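Local coordinates for protein aminomethyltransferase (Bartonella henselae, PDB 3GIR) that belongs to the aminomethyltransferase family, pairing a folate-binding-type domain with a C-terminal beta-barrel domain, at residues Lys67-Thr72 with Asp252-Glu257; Thr216-Phe221 with Glu387-Lys392; Gly77-Ser82 with Glu244-Ala249; Gly312-Thr317 with Pro345-Pro350. All coordinates share one frame; numbering follows the deposited sequence.

Interactions 1 and 3, with centres about 10 Å apart, share helix 248-257, and helix 65-74 of interaction 1 runs on into strand 76-80 of interaction 3. Both belong to the folate-binding-type domain. Interaction 2, centred about 13 Å from interaction 1, ties the start of strand 220-225, in the same mixed sheet as strand 76-80, to the C-terminal tail. Interaction 4 belongs to the C-terminal barrel domain, centre to centre about 13 Å from interaction 1 and 21 to 23 Å from the others. Along the chain, interactions 1 and 3 close before interaction 4 opens, and the tail then closes interaction 2. H69 and E257 bond to S346 and F347, joining the two domains.

Interaction 1 (Lys67-Thr72 with Asp252-Glu257); sequences KEHLHT and DSLRLE
The imidazole of H69 is met at both nitrogens by residues of segment 252-257, weakly at NE2. Its ND1 shares a hydrogen bond of 2.7 Å with S253 OG, while NE2 gives a weak, bent one to E257 OE1 at 2.8 Å. Both oxygens lie at the edge of the ring, whose plane stands 86° from that of the E257 carboxylate. One face is covered by L254, with CD2 3.5 Å from the H69 ring centroid and almost on its normal, a CH-pi contact. The other methyl, L254 CD1, packs against T72 CG2 at 3.8 Å.

The ring reaches across because H69 CG is anti to the backbone N (chi1 -180°). T72, three residues on, turns its hydroxyl back to its own helix, T72 OG1 to E68 O at 3.0 Å. The helix segments cross at -53°, their axes 9.9 Å apart at closest approach. Farther out, R73 forms a salt bridge with E257 OE1, F347 N bonds to E257 OE2, and S346 OG pairs with H69 NE2.

With a bond at ND1, a weaker one to E257 and a methyl over one face, the imidazole should have little freedom to rotate. The carboxylate, though shared with R73, would be expected to favour a proton on NE2.

Interaction 2 (Thr216-Phe221 with Glu387-Lys392); sequences TGEDGF and EQRYFK
The two segments meet through one nearly straight backbone hydrogen bond, R389 N to G217 O at 2.7 Å and 170°, with Q388 CA making a CA-H...O contact to the same oxygen. G217 adopts a positive phi in a turn where T216 OG1 accepts from E218 N, an ST turn. The ring of Y390 lies beside this turn, its CE1 3.7 Å from G217 CA; G217 O sits over one face and E218 O at the edge.

E218 and R389 run side by side, their planar groups 52° apart. The bend of E218 at chi2 (-67°) brings its carboxylate back to the arginine, where OE2 forms a salt bridge with R389 NH1 at 2.9 Å in one of two R389 conformers, so perhaps only part-time. R73 gives E218 OE2 another salt bridge, independent of R389. D219 lies alongside F391, with D219 OD1 3.7 Å from F391 CB; a water joins D219 OD1 to F391 N, and D219 OD2 pairs with R212.

The C-terminal tail thus runs past the entry to strand 220-225. Y390 stacks on F198 and F391 makes a cation-pi contact with R212, while D219 and F221 pack on helix 182-188 and F221 bonds to L177 of strand 173-178.

Interaction 3 (Gly77-Ser82 with Glu244-Ala249); sequences GLFDIS and EWVGLA
W245 presents one face of its six-membered ring to L78, whose CD2 sits 3.8 Å from the W245 ring centroid in a CH-pi contact. The Y61 ring meets the indole nearly parallel and that of H42 at an oblique angle. At the edge of the indole lies F79 C, and D80 CB comes to 3.9 Å from W245 CZ3. On the other aromatic group, V246 CB stands over one face of the F79 ring, offset toward the rim, while V246 CG1 approaches F79 CE1 at 3.3 Å.

These groups flank a pair of parallel strands in the mixed sheet of the folate-binding-type domain, where 243-245 is an edge strand beside 76-80; V243, at its start, binds a sodium ion. L78 is gripped by two bonds: its N donates to E244 O at 2.9 Å, and its O accepts from V246 N. L78 and W245 point to the same face of the sheet, which helix 227-238 covers through L237 and L238. A chi1 of -172° swings the leucine branch away from its own N and over the indole. F79 and V246 turn instead to T72 of helix 65-74, and V246 CG2 packs at 3.7 Å from G77 CA.

Beyond the paired residues the two segments diverge. G247 is the N-cap of helix 248-257 and its N bonds to E68. D80 opens an Asx turn, D80 OD1 accepting from both S82 N and S82 OG. A water bridges the segments, accepting from D80 N at 3.0 Å and donating to V246 O at 2.8 Å.

Interaction 4 (Gly312-Thr317 with Pro345-Pro350); sequences GLKPQT and PSFDGP
K314 meets F347 with the aliphatic part of its chain: CD lies 4.2 Å from F347 CZ, at the edge of the ring and near its plane. The two side chains cross at about a right angle. K314 is extended throughout, which carries its methylenes past the rim of the phenyl group.

At P315 the contact becomes ring against ring. Its CG packs on P350 CB at 3.7 Å, with the two prolines set obliquely, and P315 CD comes within 3.6 Å of P350 O. Two residues on, the backbone takes over: T317 O approaches P350 CG at 3.3 Å, so P350 touches P315 with CB and the carbonyl of T317 with CG. The T317 hydroxyl turns elsewhere, to Q319 N. No hydrogen bond crosses between 312-317 and 345-350; the contact is van der Waals, of apolar carbons with one another and with carbonyl oxygens.

In the antiparallel sheet of the C-terminal barrel domain, strands 309-315 and 349-356 are neighbours, and L313 pairs by backbone bonds with A352. The turn before P350 contains a G1 beta bulge, in which D348 and G349 both face G344 at the end of strand 334-344. Across the other flank of strand 309-315 lies strand 374-381, bonded through K314 to S379, while P345 packs against helix 65-74.

Interaction 1 (Lys67-Thr72 with Asp252-Glu257)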
loop_
_atom_site.group_PDB
_atom_site.type_symbol
_atom_site.label_atom_id
_atom_site.label_comp_id
_atom_site.label_asym_id
_atom_site.label_seq_id
_atom_site.Cartn_x
_atom_site.Cartn_y
_atom_site.Cartn_z
ATOM N N LYS A 67 20.653 0.688 5.037
ATOM C CA LYS A 67 21.120 1.751 4.167
ATOM C C LYS A 67 20.150 1.966 2.983
ATOM O O LYS A 67 20.017 3.074 2.475
ATOM C CB LYS A 67 22.558 1.591 3.711
ATOM C CG LYS A 67 23.604 1.856 4.829
ATOM C CD LYS A 67 24.981 1.627 4.349
ATOM C CE LYS A 67 25.985 1.946 5.484
ATOM N NZ LYS A 67 27.308 1.289 5.143
ATOM N N GLU A 68 19.427 0.952 2.573
ATOM C CA GLU A 68 18.440 1.101 1.493
ATOM C C GLU A 68 17.285 1.983 1.989
ATOM O O GLU A 68 16.784 2.891 1.315
ATOM C CB GLU A 68 17.886 -0.295 1.050
ATOM C CG GLU A 68 18.850 -1.144 0.254
ATOM C CD GLU A 68 18.450 -2.634 0.166
ATOM O OE1 GLU A 68 17.271 -2.955 0.013
ATOM O OE2 GLU A 68 19.337 -3.487 0.220
ATOM N N HIS A 69 16.832 1.689 3.215
ATOM C CA HIS A 69 15.838 2.531 3.871
ATOM C C HIS A 69 16.280 3.975 3.964
ATOM O O HIS A 69 15.581 4.939 3.532
ATOM C CB HIS A 69 15.494 1.922 5.242
ATOM C CG HIS A 69 14.473 2.701 6.022
ATOM N ND1 HIS A 69 13.238 2.186 6.352
ATOM C CD2 HIS A 69 14.525 3.953 6.546
ATOM C CE1 HIS A 69 12.565 3.097 7.038
ATOM N NE2 HIS A 69 13.314 4.192 7.157
ATOM N N LEU A 70 17.455 4.173 4.579
ATOM C CA LEU A 70 17.985 5.512 4.759
ATOM C C LEU A 70 18.225 6.196 3.425
ATOM O O LEU A 70 17.928 7.386 3.310
ATOM C CB LEU A 70 19.239 5.488 5.649
ATOM C CG LEU A 70 19.020 5.021 7.097
ATOM C CD1 LEU A 70 20.428 4.716 7.766
ATOM C CD2 LEU A 70 18.159 5.945 7.941
ATOM N N HIS A 71 18.679 5.448 2.432
ATOM C CA HIS A 71 18.875 5.992 1.088
ATOM C C HIS A 71 17.617 6.608 0.495
ATOM O O HIS A 71 17.642 7.704 -0.102
ATOM C CB HIS A 71 19.514 4.959 0.140
ATOM C CG HIS A 71 19.765 5.521 -1.226
ATOM N ND1 HIS A 71 20.943 6.166 -1.545
ATOM C CD2 HIS A 71 18.975 5.588 -2.326
ATOM C CE1 HIS A 71 20.873 6.568 -2.810
ATOM N NE2 HIS A 71 19.687 6.256 -3.299
ATOM N N THR A 72 16.474 5.945 0.703
ATOM C CA THR A 72 15.207 6.388 0.169
ATOM C C THR A 72 14.794 7.698 0.786
ATOM O O THR A 72 14.271 8.575 0.113
ATOM C CB THR A 72 14.089 5.291 0.336
ATOM O OG1 THR A 72 14.516 4.059 -0.278
ATOM C CG2 THR A 72 12.774 5.680 -0.241
ATOM N N ASP A 252 9.180 -2.491 3.380
ATOM C CA ASP A 252 8.374 -2.701 4.573
ATOM C C ASP A 252 8.681 -1.728 5.744
ATOM O O ASP A 252 7.751 -1.245 6.364
ATOM C CB ASP A 252 8.500 -4.193 5.032
ATOM C CG ASP A 252 7.363 -4.579 5.955
ATOM O OD1 ASP A 252 6.191 -4.419 5.563
ATOM O OD2 ASP A 252 7.679 -4.909 7.134
ATOM N N SER A 253 9.949 -1.458 6.058
ATOM C CA SER A 253 10.294 -0.555 7.130
ATOM C C SER A 253 9.865 0.861 6.796
ATOM O O SER A 253 9.376 1.653 7.662
ATOM C CB SER A 253 11.766 -0.644 7.540
ATOM O OG SER A 253 12.649 -0.497 6.429
ATOM N N LEU A 254 9.990 1.220 5.517
ATOM C CA LEU A 254 9.530 2.539 5.108
ATOM C C LEU A 254 8.050 2.719 5.304
ATOM O O LEU A 254 7.600 3.786 5.838
ATOM C CB LEU A 254 9.946 2.878 3.670
ATOM C CG LEU A 254 11.436 3.051 3.420
ATOM C CD1 LEU A 254 11.701 2.798 1.927
ATOM C CD2 LEU A 254 11.990 4.457 3.833
ATOM N N ARG A 255 7.251 1.818 4.747
ATOM C CA ARG A 255 5.837 1.935 4.845
ATOM C C ARG A 255 5.343 1.882 6.288
ATOM O O ARG A 255 4.371 2.568 6.625
ATOM C CB ARG A 255 5.114 0.920 3.949
ATOM C CG ARG A 255 5.201 -0.553 4.394
ATOM C CD ARG A 255 4.059 -0.861 5.264
ATOM N NE ARG A 255 4.245 -2.185 5.842
ATOM C CZ ARG A 255 3.443 -2.770 6.737
ATOM N NH1 ARG A 255 2.346 -2.211 7.192
ATOM N NH2 ARG A 255 3.773 -4.005 7.133
ATOM N N LEU A 256 5.961 1.052 7.099
ATOM C CA LEU A 256 5.551 0.912 8.496
ATOM C C LEU A 256 5.847 2.165 9.302
ATOM O O LEU A 256 4.973 2.668 10.023
ATOM C CB LEU A 256 6.192 -0.352 9.077
ATOM C CG LEU A 256 5.909 -0.725 10.541
ATOM C CD1 LEU A 256 4.394 -0.611 10.827
ATOM C CD2 LEU A 256 6.563 -2.083 10.892
ATOM N N GLU A 257 7.007 2.762 9.106
ATOM C CA GLU A 257 7.290 4.154 9.652
ATOM C C GLU A 257 6.234 5.182 9.242
ATOM O O GLU A 257 5.878 6.074 9.993
ATOM C CB GLU A 257 8.674 4.627 9.243
ATOM C CG GLU A 257 9.773 4.046 10.008
ATOM C CD GLU A 257 11.109 4.646 9.645
ATOM O OE1 GLU A 257 11.171 5.318 8.586
ATOM O OE2 GLU A 257 12.103 4.436 10.380
#

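Interaction 2 (Thr216-Phe221 with Glu387-Lys392)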
loop_
_atom_site.group_PDB
_atom_site.type_symbol
_atom_site.label_atom_id
_atom_site.label_comp_id
_atom_site.label_asym_id
_atom_site.label_seq_id
_atom_site.Cartn_x
_atom_site.Cartn_y
_atom_site.Cartn_z
ATOM N N THR A 216 5.821 5.139 0.880
ATOM C CA THR A 216 7.008 5.474 1.645
ATOM C C THR A 216 6.785 6.613 2.665
ATOM O O THR A 216 7.561 6.789 3.585
ATOM C CB THR A 216 8.217 5.814 0.739
ATOM O OG1 THR A 216 7.907 7.010 -0.013
ATOM C CG2 THR A 216 8.664 4.565 -0.181
ATOM N N GLY A 217 5.800 7.446 2.413
ATOM C CA GLY A 217 5.632 8.724 3.157
ATOM C C GLY A 217 6.547 9.833 2.646
ATOM O O GLY A 217 6.503 10.951 3.172
ATOM N N GLU A 218 7.311 9.562 1.594
ATOM C CA GLU A 218 8.109 10.565 0.888
ATOM C C GLU A 218 7.377 11.061 -0.336
ATOM O O GLU A 218 6.355 10.534 -0.746
ATOM C CB GLU A 218 9.470 10.002 0.503
ATOM C CG GLU A 218 10.320 9.476 1.632
ATOM C CD GLU A 218 10.779 10.559 2.565
ATOM O OE1 GLU A 218 10.984 11.708 2.109
ATOM O OE2 GLU A 218 10.916 10.287 3.798
ATOM N N ASP A 219 7.926 12.112 -0.987
ATOM C CA ASP A 219 7.556 12.396 -2.373
ATOM C C ASP A 219 7.971 11.205 -3.223
ATOM O O ASP A 219 8.795 10.439 -2.815
ATOM C CB ASP A 219 8.221 13.725 -2.848
ATOM C CG ASP A 219 7.719 14.189 -4.206
ATOM O OD1 ASP A 219 6.656 13.780 -4.626
ATOM O OD2 ASP A 219 8.443 14.953 -4.866
ATOM N N GLY A 220 7.382 11.049 -4.414
ATOM C CA GLY A 220 7.717 9.916 -5.249
ATOM C C GLY A 220 6.704 9.713 -6.330
ATOM O O GLY A 220 5.627 10.334 -6.349
ATOM N N PHE A 221 7.033 8.739 -7.178
ATOM C CA PHE A 221 6.313 8.424 -8.352
ATOM C C PHE A 221 6.179 6.934 -8.496
ATOM O O PHE A 221 7.036 6.202 -7.996
ATOM C CB PHE A 221 6.953 9.024 -9.632
ATOM C CG PHE A 221 7.068 10.519 -9.579
ATOM C CD1 PHE A 221 6.078 11.319 -10.132
ATOM C CD2 PHE A 221 8.128 11.093 -8.912
ATOM C CE1 PHE A 221 6.221 12.701 -10.053
ATOM C CE2 PHE A 221 8.196 12.463 -8.794
ATOM C CZ PHE A 221 7.264 13.210 -9.361
ATOM N N GLU A 387 7.477 11.732 10.075
ATOM C CA GLU A 387 6.732 12.773 9.424
ATOM C C GLU A 387 6.655 12.538 7.906
ATOM O O GLU A 387 7.663 12.217 7.303
ATOM C CB GLU A 387 7.462 14.103 9.642
ATOM C CG GLU A 387 6.603 15.362 9.444
ATOM C CD GLU A 387 7.451 16.664 9.445
ATOM O OE1 GLU A 387 8.622 16.649 9.918
ATOM O OE2 GLU A 387 6.938 17.690 8.945
ATOM N N GLN A 388 5.450 12.660 7.358
ATOM C CA GLN A 388 5.244 12.518 5.923
ATOM C C GLN A 388 5.671 13.757 5.186
ATOM O O GLN A 388 5.585 14.822 5.767
ATOM C CB GLN A 388 3.819 12.154 5.595
ATOM C CG GLN A 388 3.493 10.754 6.189
ATOM C CD GLN A 388 2.022 10.461 6.148
ATOM O OE1 GLN A 388 1.203 11.348 5.998
ATOM N NE2 GLN A 388 1.679 9.169 6.275
ATOM N N ARG A 389 6.234 13.550 3.972
ATOM C CA ARG A 389 6.816 14.630 3.177
ATOM C C ARG A 389 6.271 14.584 1.725
ATOM O O ARG A 389 6.991 14.763 0.727
ATOM C CB ARG A 389 8.356 14.622 3.293
ATOM C CG ARG A 389 8.802 14.881 4.781
ATOM C CD ARG A 389 10.318 15.097 4.990
ATOM N NE ARG A 389 11.021 13.830 5.117
ATOM C CZ ARG A 389 11.024 13.015 6.184
ATOM N NH1 ARG A 389 11.689 11.872 6.079
ATOM N NH2 ARG A 389 10.380 13.302 7.332
ATOM N N TYR A 390 4.952 14.415 1.616
ATOM C CA TYR A 390 4.285 14.399 0.326
ATOM C C TYR A 390 4.370 15.758 -0.369
ATOM O O TYR A 390 4.476 16.796 0.324
ATOM C CB TYR A 390 2.839 13.994 0.445
ATOM C CG TYR A 390 2.592 12.613 1.065
ATOM C CD1 TYR A 390 3.237 11.499 0.599
ATOM C CD2 TYR A 390 1.695 12.456 2.089
ATOM C CE1 TYR A 390 2.987 10.266 1.158
ATOM C CE2 TYR A 390 1.424 11.240 2.671
ATOM C CZ TYR A 390 2.053 10.122 2.169
ATOM O OH TYR A 390 1.768 8.860 2.673
ATOM N N PHE A 391 4.365 15.799 -1.692
ATOM C CA PHE A 391 4.483 17.046 -2.451
ATOM C C PHE A 391 3.260 17.950 -2.148
ATOM O O PHE A 391 2.143 17.516 -2.177
ATOM C CB PHE A 391 4.499 16.736 -3.930
ATOM C CG PHE A 391 4.692 17.950 -4.810
ATOM C CD1 PHE A 391 5.881 18.622 -4.787
ATOM C CD2 PHE A 391 3.686 18.327 -5.669
ATOM C CE1 PHE A 391 6.072 19.752 -5.628
ATOM C CE2 PHE A 391 3.846 19.470 -6.508
ATOM C CZ PHE A 391 5.074 20.141 -6.485
ATOM N N LYS A 392 3.499 19.241 -1.919
ATOM C CA LYS A 392 2.413 20.198 -1.553
ATOM C C LYS A 392 2.208 21.244 -2.639
ATOM O O LYS A 392 3.074 21.376 -3.524
ATOM C CB LYS A 392 2.784 20.900 -0.239
ATOM C CG LYS A 392 2.884 20.021 0.955
ATOM C CD LYS A 392 2.855 20.803 2.272
ATOM C CE LYS A 392 4.145 21.558 2.529
ATOM N NZ LYS A 392 4.294 21.746 3.987
HETATM O O HOH W 1 8.500 10.686 5.515
HETATM O O HOH W 2 4.181 13.395 -3.260
#

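Interaction 3 (Gly77-Ser82 with Glu244-Ala249)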
loop_
_atom_site.group_PDB
_atom_site.type_symbol
_atom_site.label_atom_id
_atom_site.label_comp_id
_atom_site.label_asym_id
_atom_site.label_seq_id
_atom_site.Cartn_x
_atom_site.Cartn_y
_atom_site.Cartn_z
ATOM N N GLY A 77 15.065 6.096 -4.070
ATOM C CA GLY A 77 15.084 4.648 -4.110
ATOM C C GLY A 77 14.198 4.162 -5.236
ATOM O O GLY A 77 13.136 4.702 -5.488
ATOM N N LEU A 78 14.673 3.152 -5.926
ATOM C CA LEU A 78 13.961 2.513 -7.030
ATOM C C LEU A 78 13.504 1.128 -6.547
ATOM O O LEU A 78 14.288 0.298 -6.073
ATOM C CB LEU A 78 14.882 2.343 -8.263
ATOM C CG LEU A 78 14.170 1.853 -9.538
ATOM C CD1 LEU A 78 13.093 2.864 -10.064
ATOM C CD2 LEU A 78 15.292 1.540 -10.634
ATOM N N PHE A 79 12.213 0.881 -6.670
ATOM C CA PHE A 79 11.570 -0.337 -6.213
ATOM C C PHE A 79 10.893 -1.014 -7.396
ATOM O O PHE A 79 10.086 -0.403 -8.088
ATOM C CB PHE A 79 10.475 -0.056 -5.165
ATOM C CG PHE A 79 10.901 0.730 -3.954
ATOM C CD1 PHE A 79 10.937 0.135 -2.701
ATOM C CD2 PHE A 79 11.205 2.085 -4.067
ATOM C CE1 PHE A 79 11.304 0.876 -1.576
ATOM C CE2 PHE A 79 11.609 2.778 -2.943
ATOM C CZ PHE A 79 11.667 2.163 -1.718
ATOM N N ASP A 80 11.211 -2.298 -7.606
ATOM C CA ASP A 80 10.497 -3.065 -8.580
ATOM C C ASP A 80 9.265 -3.663 -7.912
ATOM O O ASP A 80 9.347 -4.589 -7.083
ATOM C CB ASP A 80 11.376 -4.189 -9.178
ATOM C CG ASP A 80 10.694 -4.885 -10.322
ATOM O OD1 ASP A 80 9.464 -4.667 -10.545
ATOM O OD2 ASP A 80 11.371 -5.722 -10.994
ATOM N N ILE A 81 8.090 -3.134 -8.270
ATOM C CA ILE A 81 6.819 -3.521 -7.720
ATOM C C ILE A 81 5.919 -4.121 -8.820
ATOM O O ILE A 81 4.701 -4.019 -8.795
ATOM C CB ILE A 81 6.153 -2.375 -6.884
ATOM C CG1 ILE A 81 6.006 -1.144 -7.710
ATOM C CG2 ILE A 81 7.021 -2.111 -5.622
ATOM C CD1 ILE A 81 5.134 -0.092 -6.957
ATOM N N SER A 82 6.554 -4.869 -9.732
ATOM C CA SER A 82 5.893 -5.468 -10.876
ATOM C C SER A 82 5.017 -6.638 -10.483
ATOM O O SER A 82 4.357 -7.209 -11.343
ATOM C CB SER A 82 6.904 -5.928 -11.939
ATOM O OG SER A 82 7.631 -4.818 -12.444
ATOM N N GLU A 244 19.331 4.112 -6.068
ATOM C CA GLU A 244 19.690 2.721 -5.812
ATOM C C GLU A 244 18.451 1.881 -5.791
ATOM O O GLU A 244 17.387 2.355 -5.406
ATOM C CB GLU A 244 20.403 2.580 -4.478
ATOM C CG GLU A 244 21.694 3.427 -4.324
ATOM C CD GLU A 244 22.886 2.916 -5.163
ATOM O OE1 GLU A 244 22.846 1.830 -5.754
ATOM O OE2 GLU A 244 23.917 3.631 -5.260
ATOM N N TRP A 245 18.594 0.602 -6.095
ATOM C CA TRP A 245 17.522 -0.365 -5.857
ATOM C C TRP A 245 17.292 -0.574 -4.339
ATOM O O TRP A 245 18.254 -0.564 -3.534
ATOM C CB TRP A 245 17.915 -1.729 -6.357
ATOM C CG TRP A 245 17.845 -2.013 -7.820
ATOM C CD1 TRP A 245 18.926 -2.391 -8.582
ATOM C CD2 TRP A 245 16.707 -2.036 -8.686
ATOM N NE1 TRP A 245 18.534 -2.634 -9.853
ATOM C CE2 TRP A 245 17.171 -2.433 -9.962
ATOM C CE3 TRP A 245 15.362 -1.761 -8.530
ATOM C CZ2 TRP A 245 16.318 -2.589 -11.062
ATOM C CZ3 TRP A 245 14.531 -1.875 -9.608
ATOM C CH2 TRP A 245 15.012 -2.293 -10.886
ATOM N N VAL A 246 15.996 -0.641 -3.980
ATOM C CA VAL A 246 15.569 -0.883 -2.618
ATOM C C VAL A 246 14.749 -2.195 -2.624
ATOM O O VAL A 246 13.835 -2.362 -3.433
ATOM C CB VAL A 246 14.812 0.313 -2.116
ATOM C CG1 VAL A 246 14.381 0.087 -0.656
ATOM C CG2 VAL A 246 15.719 1.519 -2.203
ATOM N N GLY A 247 15.023 -3.084 -1.690
ATOM C CA GLY A 247 14.369 -4.373 -1.554
ATOM C C GLY A 247 13.119 -4.339 -0.713
ATOM O O GLY A 247 12.769 -3.317 -0.116
ATOM N N LEU A 248 12.416 -5.458 -0.697
ATOM C CA LEU A 248 11.143 -5.535 0.038
ATOM C C LEU A 248 11.287 -5.307 1.519
ATOM O O LEU A 248 10.331 -4.798 2.152
ATOM C CB LEU A 248 10.506 -6.918 -0.212
ATOM C CG LEU A 248 9.700 -7.056 -1.512
ATOM C CD1 LEU A 248 8.844 -8.326 -1.309
ATOM C CD2 LEU A 248 8.864 -5.842 -2.224
ATOM N N ALA A 249 12.432 -5.687 2.129
ATOM C CA ALA A 249 12.619 -5.468 3.574
ATOM C C ALA A 249 12.577 -3.987 3.920
ATOM O O ALA A 249 11.835 -3.584 4.820
ATOM C CB ALA A 249 13.829 -6.214 4.159
HETATM O O HOH W 3 13.355 -3.618 -5.931
#

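Interaction 4 (Gly312-Thr317 with Pro345-Pro350)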
loop_
_atom_site.group_PDB
_atom_site.type_symbol
_atom_site.label_atom_id
_atom_site.label_comp_id
_atom_site.label_asym_id
_atom_site.label_seq_id
_atom_site.Cartn_x
_atom_site.Cartn_y
_atom_site.Cartn_z
ATOM N N GLY A 312 -0.874 2.021 16.156
ATOM C CA GLY A 312 0.558 1.996 16.229
ATOM C C GLY A 312 1.016 1.466 17.551
ATOM O O GLY A 312 0.341 1.710 18.576
ATOM N N LEU A 313 2.164 0.798 17.582
ATOM C CA LEU A 313 2.745 0.249 18.793
ATOM C C LEU A 313 4.228 0.532 18.837
ATOM O O LEU A 313 4.931 0.279 17.870
ATOM C CB LEU A 313 2.510 -1.300 18.845
ATOM C CG LEU A 313 1.062 -1.727 18.948
ATOM C CD1 LEU A 313 0.896 -3.269 18.569
ATOM C CD2 LEU A 313 0.458 -1.448 20.327
ATOM N N LYS A 314 4.715 0.992 19.982
ATOM C CA LYS A 314 6.141 1.249 20.190
ATOM C C LYS A 314 6.684 0.310 21.224
ATOM O O LYS A 314 6.437 0.426 22.397
ATOM C CB LYS A 314 6.394 2.722 20.571
ATOM C CG LYS A 314 7.812 3.077 20.746
ATOM C CD LYS A 314 8.042 4.542 21.276
ATOM C CE LYS A 314 9.534 4.767 21.597
ATOM N NZ LYS A 314 9.826 6.243 21.872
ATOM N N PRO A 315 7.446 -0.711 20.791
ATOM C CA PRO A 315 8.091 -1.624 21.735
ATOM C C PRO A 315 9.062 -0.878 22.644
ATOM O O PRO A 315 9.752 0.017 22.171
ATOM C CB PRO A 315 8.844 -2.582 20.788
ATOM C CG PRO A 315 8.157 -2.544 19.593
ATOM C CD PRO A 315 7.756 -1.087 19.390
ATOM N N GLN A 316 9.047 -1.211 23.924
ATOM C CA GLN A 316 9.966 -0.584 24.927
ATOM C C GLN A 316 11.155 -1.490 25.047
ATOM O O GLN A 316 11.352 -2.201 26.038
ATOM C CB GLN A 316 9.257 -0.449 26.249
ATOM C CG GLN A 316 8.081 0.486 26.149
ATOM C CD GLN A 316 7.358 0.726 27.503
ATOM O OE1 GLN A 316 7.826 0.350 28.619
ATOM N NE2 GLN A 316 6.201 1.339 27.385
ATOM N N THR A 317 11.895 -1.533 23.976
ATOM C CA THR A 317 13.040 -2.438 23.876
ATOM C C THR A 317 13.719 -1.987 22.596
ATOM O O THR A 317 13.104 -1.278 21.785
ATOM C CB THR A 317 12.673 -3.933 23.864
ATOM O OG1 THR A 317 13.840 -4.645 23.431
ATOM C CG2 THR A 317 11.512 -4.306 22.850
ATOM N N PRO A 345 14.786 2.555 10.722
ATOM C CA PRO A 345 16.051 3.302 10.847
ATOM C C PRO A 345 15.884 4.816 10.966
ATOM O O PRO A 345 16.771 5.505 11.518
ATOM C CB PRO A 345 16.785 2.958 9.546
ATOM C CG PRO A 345 16.230 1.641 9.169
ATOM C CD PRO A 345 14.792 1.724 9.501
ATOM N N SER A 346 14.791 5.348 10.436
ATOM C CA SER A 346 14.524 6.802 10.518
ATOM C C SER A 346 14.007 7.134 11.901
ATOM O O SER A 346 14.484 8.079 12.530
ATOM C CB SER A 346 13.598 7.311 9.439
ATOM O OG SER A 346 14.068 6.960 8.184
ATOM N N PHE A 347 13.096 6.315 12.411
ATOM C CA PHE A 347 12.584 6.459 13.769
ATOM C C PHE A 347 13.677 6.158 14.807
ATOM O O PHE A 347 13.594 6.680 15.944
ATOM C CB PHE A 347 11.411 5.499 13.972
ATOM C CG PHE A 347 10.665 5.705 15.262
ATOM C CD1 PHE A 347 10.002 6.905 15.471
ATOM C CD2 PHE A 347 10.641 4.761 16.240
ATOM C CE1 PHE A 347 9.284 7.139 16.655
ATOM C CE2 PHE A 347 9.918 4.948 17.464
ATOM C CZ PHE A 347 9.233 6.153 17.639
ATOM N N ASP A 348 14.687 5.392 14.376
ATOM C CA ASP A 348 15.804 4.890 15.153
ATOM C C ASP A 348 15.348 4.044 16.312
ATOM O O ASP A 348 15.828 4.187 17.443
ATOM C CB ASP A 348 16.709 6.008 15.629
ATOM C CG ASP A 348 18.049 5.499 16.077
ATOM O OD1 ASP A 348 18.530 4.440 15.595
ATOM O OD2 ASP A 348 18.610 6.173 16.960
ATOM N N GLY A 349 14.442 3.124 16.012
ATOM C CA GLY A 349 14.047 2.094 16.949
ATOM C C GLY A 349 12.919 1.248 16.387
ATOM O O GLY A 349 12.467 1.513 15.280
ATOM N N PRO A 350 12.529 0.193 17.113
ATOM C CA PRO A 350 11.413 -0.675 16.688
ATOM C C PRO A 350 10.107 0.118 16.503
ATOM O O PRO A 350 9.804 1.051 17.296
ATOM C CB PRO A 350 11.296 -1.692 17.820
ATOM C CG PRO A 350 12.502 -1.566 18.565
ATOM C CD PRO A 350 13.103 -0.272 18.384
#